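Local coordinates for protein KLLA0C04147p (Kluyveromyces lactis, PDB 5H2A) that probably binds and transfers sterols at the nucleus-vacuole junction as the OSBP-related protein Osh1, of which this chain is the ankyrin-repeat domain, at residues 32-36 / 37-41; 70-73 / 74-78. All coordinates share one frame; numbering follows the deposited sequence.

How the interactions relate
Both contacts are C-terminal helix ends in the ankyrin-repeat domain, taken in series along the chain: interaction 1 closes helix 28-38, and interaction 2 closes helix 64-74 after the helices 45-51 and 54-61 have intervened. Their centres lie about 18 Å apart, on the same side of the chain's centre, yet they meet through the indole of Trp74, which packs against Cys32 SG (3.8 Å from CZ2) and Ile35 CG1 (4.0 Å from CH2). One face of helix 28-38 is thereby joined to the end of helix 64-74. In this all-helical array the two helix ends, though separate in sequence, pack on each other and on the same residue, Leu84, in the N-terminal part of the domain.

Interaction 1 of 2, residues 32-36 / 37-41; sequences CHLIA and NEFQP
Ile35 O is gripped by two donors that reach it from opposite faces of its carbonyl plane. One is Phe39 N, at 3.1 Å from Ile35 O, which comes in above that plane rather than on a lone pair; the other is the side-chain amide of Gln40, whose NE2 also lies 3.1 Å from Ile35 O in a straighter bond (166° at the hydrogen). The Gln40 chain can fold back to it because it bends at chi2 (-69°). Ile35 O lies nearly in the plane of the Gln40 amide, 5° out of it. In the final turn Ile35 O keeps its helical backbone donor, Phe39 N, and gains a side-chain donor as well.

The preceding turn is held by Glu38 N, 2.8 Å from Leu34 O, and by Asn37 N, 3.1 Å from His33 O. Alongside the first of these, the CD1 branch of Leu34 lies 3.7 Å from Glu38 CG, while the carboxylate of Glu38 turns to a salt bridge with Lys18 of helix 12-25.

On the buried flank the methyl CD1 of Ile35 sits over one face of the Phe39 ring, 3.8 Å from its centroid and displaced toward the rim, a CH-pi contact. The same ring packs on Leu15 and Leu19 of helix 12-25 and on Val47, Val50 and Phe51 of helix 45-51, so it joins three helices.

Phe39 is the first residue to leave helical geometry and centres an inverse gamma turn, by which the chain leaves helix 28-38 in the helical array of the ankyrin domain.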
# COMPACT_ATOMS: atom_id res chain seq x y z
N CYS A 32 24.83 11.14 7.58
CA CYS A 32 25.20 11.13 6.16
C CYS A 32 26.69 10.87 5.98
O CYS A 32 27.10 10.06 5.14
CB CYS A 32 24.82 12.46 5.49
SG CYS A 32 23.06 12.73 5.29
N HIS A 33 27.52 11.56 6.76
CA HIS A 33 28.97 11.39 6.67
C HIS A 33 29.38 9.94 6.97
O HIS A 33 30.28 9.40 6.31
CB HIS A 33 29.65 12.35 7.63
CG HIS A 33 31.14 12.37 7.54
ND1 HIS A 33 31.95 11.73 8.45
CD2 HIS A 33 31.97 12.99 6.67
CE1 HIS A 33 33.22 11.93 8.13
NE2 HIS A 33 33.26 12.70 7.05
N LEU A 34 28.75 9.32 7.96
CA LEU A 34 29.03 7.92 8.28
C LEU A 34 28.71 7.02 7.09
O LEU A 34 29.48 6.12 6.74
CB LEU A 34 28.20 7.47 9.49
CG LEU A 34 28.36 5.99 9.89
CD1 LEU A 34 29.71 5.76 10.57
CD2 LEU A 34 27.21 5.51 10.77
N ILE A 35 27.55 7.24 6.47
CA ILE A 35 27.17 6.44 5.29
C ILE A 35 28.22 6.57 4.20
O ILE A 35 28.65 5.58 3.59
CB ILE A 35 25.78 6.88 4.78
CG1 ILE A 35 24.69 6.71 5.84
CG2 ILE A 35 25.42 6.21 3.45
CD1 ILE A 35 24.66 5.36 6.51
N ALA A 36 28.65 7.80 3.92
CA ALA A 36 29.61 8.01 2.83
C ALA A 36 30.93 7.31 3.11
O ALA A 36 31.58 6.78 2.19
CB ALA A 36 29.84 9.51 2.61
N ASN A 37 31.34 7.26 4.37
CA ASN A 37 32.66 6.76 4.72
C ASN A 37 32.68 5.28 5.09
O ASN A 37 33.70 4.61 4.89
CB ASN A 37 33.23 7.60 5.85
CG ASN A 37 33.71 8.96 5.36
OD1 ASN A 37 32.99 9.96 5.45
ND2 ASN A 37 34.89 8.98 4.77
N GLU A 38 31.59 4.72 5.62
CA GLU A 38 31.61 3.35 6.12
C GLU A 38 30.66 2.40 5.41
O GLU A 38 30.83 1.18 5.54
CB GLU A 38 31.28 3.32 7.62
CG GLU A 38 32.23 4.10 8.51
CD GLU A 38 33.58 3.42 8.69
OE1 GLU A 38 34.54 4.12 9.05
OE2 GLU A 38 33.69 2.20 8.47
N PHE A 39 29.63 2.90 4.72
CA PHE A 39 28.67 2.02 4.05
C PHE A 39 29.06 1.85 2.59
O PHE A 39 28.37 2.28 1.67
CB PHE A 39 27.24 2.56 4.22
CG PHE A 39 26.64 2.20 5.55
CD1 PHE A 39 27.16 2.72 6.72
CD2 PHE A 39 25.58 1.29 5.63
CE1 PHE A 39 26.63 2.36 7.96
CE2 PHE A 39 25.04 0.94 6.85
CZ PHE A 39 25.58 1.47 8.03
N GLN A 40 30.25 1.27 2.41
CA GLN A 40 30.85 1.17 1.08
C GLN A 40 31.50 -0.20 0.97
O GLN A 40 32.02 -0.73 1.95
CB GLN A 40 31.86 2.30 0.84
CG GLN A 40 31.35 3.74 1.10
CD GLN A 40 30.29 4.23 0.09
OE1 GLN A 40 30.38 3.94 -1.10
NE2 GLN A 40 29.28 4.95 0.59
N PRO A 41 31.41 -0.83 -0.21
CA PRO A 41 30.68 -0.41 -1.41
C PRO A 41 29.19 -0.35 -1.12
O PRO A 41 28.65 -1.23 -0.44
CB PRO A 41 30.99 -1.51 -2.44
CG PRO A 41 32.16 -2.26 -1.88
CD PRO A 41 32.03 -2.16 -0.39

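Interaction 2 of 2, residues 70-73 / 74-78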
# COMPACT_ATOMS: atom_id res chain seq x y z
N ILE A 70 15.55 11.86 8.65
CA ILE A 70 15.69 10.67 7.81
C ILE A 70 14.45 10.50 6.93
O ILE A 70 14.54 10.23 5.73
CB ILE A 70 15.92 9.42 8.68
CG1 ILE A 70 17.32 9.45 9.32
CG2 ILE A 70 15.74 8.14 7.85
CD1 ILE A 70 17.44 8.46 10.49
N VAL A 71 13.26 10.65 7.53
CA VAL A 71 12.02 10.46 6.78
C VAL A 71 11.90 11.52 5.69
O VAL A 71 11.59 11.22 4.53
CB VAL A 71 10.81 10.50 7.73
CG1 VAL A 71 9.50 10.65 6.93
CG2 VAL A 71 10.78 9.24 8.63
N GLN A 72 12.17 12.79 6.05
CA GLN A 72 11.99 13.86 5.08
C GLN A 72 12.99 13.76 3.94
O GLN A 72 12.64 14.01 2.77
CB GLN A 72 12.11 15.22 5.78
CG GLN A 72 11.89 16.40 4.84
CD GLN A 72 10.59 16.27 4.05
OE1 GLN A 72 9.50 16.20 4.62
NE2 GLN A 72 10.71 16.25 2.72
N ASN A 73 14.23 13.37 4.23
CA ASN A 73 15.29 13.44 3.22
C ASN A 73 15.52 12.15 2.44
O ASN A 73 16.02 12.22 1.31
CB ASN A 73 16.60 13.87 3.88
CG ASN A 73 16.53 15.30 4.37
OD1 ASN A 73 16.21 16.20 3.61
ND2 ASN A 73 16.76 15.50 5.66
N TRP A 74 15.19 10.99 3.00
CA TRP A 74 15.49 9.73 2.34
C TRP A 74 14.29 8.86 1.97
O TRP A 74 14.49 7.80 1.39
CB TRP A 74 16.43 8.87 3.20
CG TRP A 74 17.82 9.43 3.41
CD1 TRP A 74 18.39 10.50 2.81
CD2 TRP A 74 18.80 8.89 4.31
NE1 TRP A 74 19.70 10.68 3.29
CE2 TRP A 74 19.95 9.70 4.22
CE3 TRP A 74 18.80 7.80 5.20
CZ2 TRP A 74 21.11 9.44 4.97
CZ3 TRP A 74 19.96 7.55 5.96
CH2 TRP A 74 21.09 8.36 5.84
N THR A 75 13.05 9.24 2.31
CA THR A 75 11.94 8.30 2.10
C THR A 75 10.80 8.83 1.23
O THR A 75 9.82 8.11 1.02
CB THR A 75 11.32 7.83 3.43
OG1 THR A 75 10.47 8.86 3.97
CG2 THR A 75 12.39 7.49 4.44
N THR A 76 10.89 10.05 0.71
CA THR A 76 9.80 10.54 -0.13
C THR A 76 10.04 10.15 -1.59
O THR A 76 11.15 9.78 -1.98
CB THR A 76 9.66 12.05 -0.01
OG1 THR A 76 10.77 12.68 -0.67
CG2 THR A 76 9.63 12.49 1.45
N LYS A 77 8.97 10.26 -2.39
CA LYS A 77 9.07 9.92 -3.82
C LYS A 77 10.22 10.65 -4.50
O LYS A 77 10.83 10.10 -5.43
CB LYS A 77 7.76 10.25 -4.55
CG LYS A 77 6.67 9.23 -4.37
CD LYS A 77 7.09 7.92 -5.03
CE LYS A 77 6.17 6.78 -4.60
NZ LYS A 77 5.00 7.35 -3.85
N GLY A 78 10.52 11.86 -4.05
CA GLY A 78 11.58 12.66 -4.65
C GLY A 78 12.98 12.07 -4.52
O GLY A 78 13.88 12.46 -5.28
O HOH W 1 13.00 12.08 0.71
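With chi1 at 78°, Thr75 places OG1 between its backbone N and carbonyl carbon, turned back toward the helix, where it donates to Val71 O at 2.7 Å; the CG2 methyl meanwhile rests 3.7 Å from Ile70 O. This is a helix C-terminus in the ankyrin-repeat domain, with a threonine hydroxyl reinforcing the last turn of helix 64-74. The hydroxyl lies in the carbonyl plane, on a lone pair of Val71 O, whereas the backbone bond from Thr75 N to the same oxygen is weak. His117 is a second hydrogen-bond partner of Thr75 OG1, tying the helix end to a loop further along the chain.

One residue earlier, Trp74 N makes a sound bond to Ile70 O at 2.9 Å. Ile70 CG2 approaches Trp74 CE3 obliquely at 4.1 Å, and the indole continues to Leu31 of helix 28-38 and to the ring of Phe28.

At Thr76 the backbone N is linked to the helix through a water, which donates to Gln72 O at 2.8 Å and accepts from Thr76 N at 2.9 Å. Close by, the methyl CG2 of Thr76 lies 3.6 Å from Gln72 O.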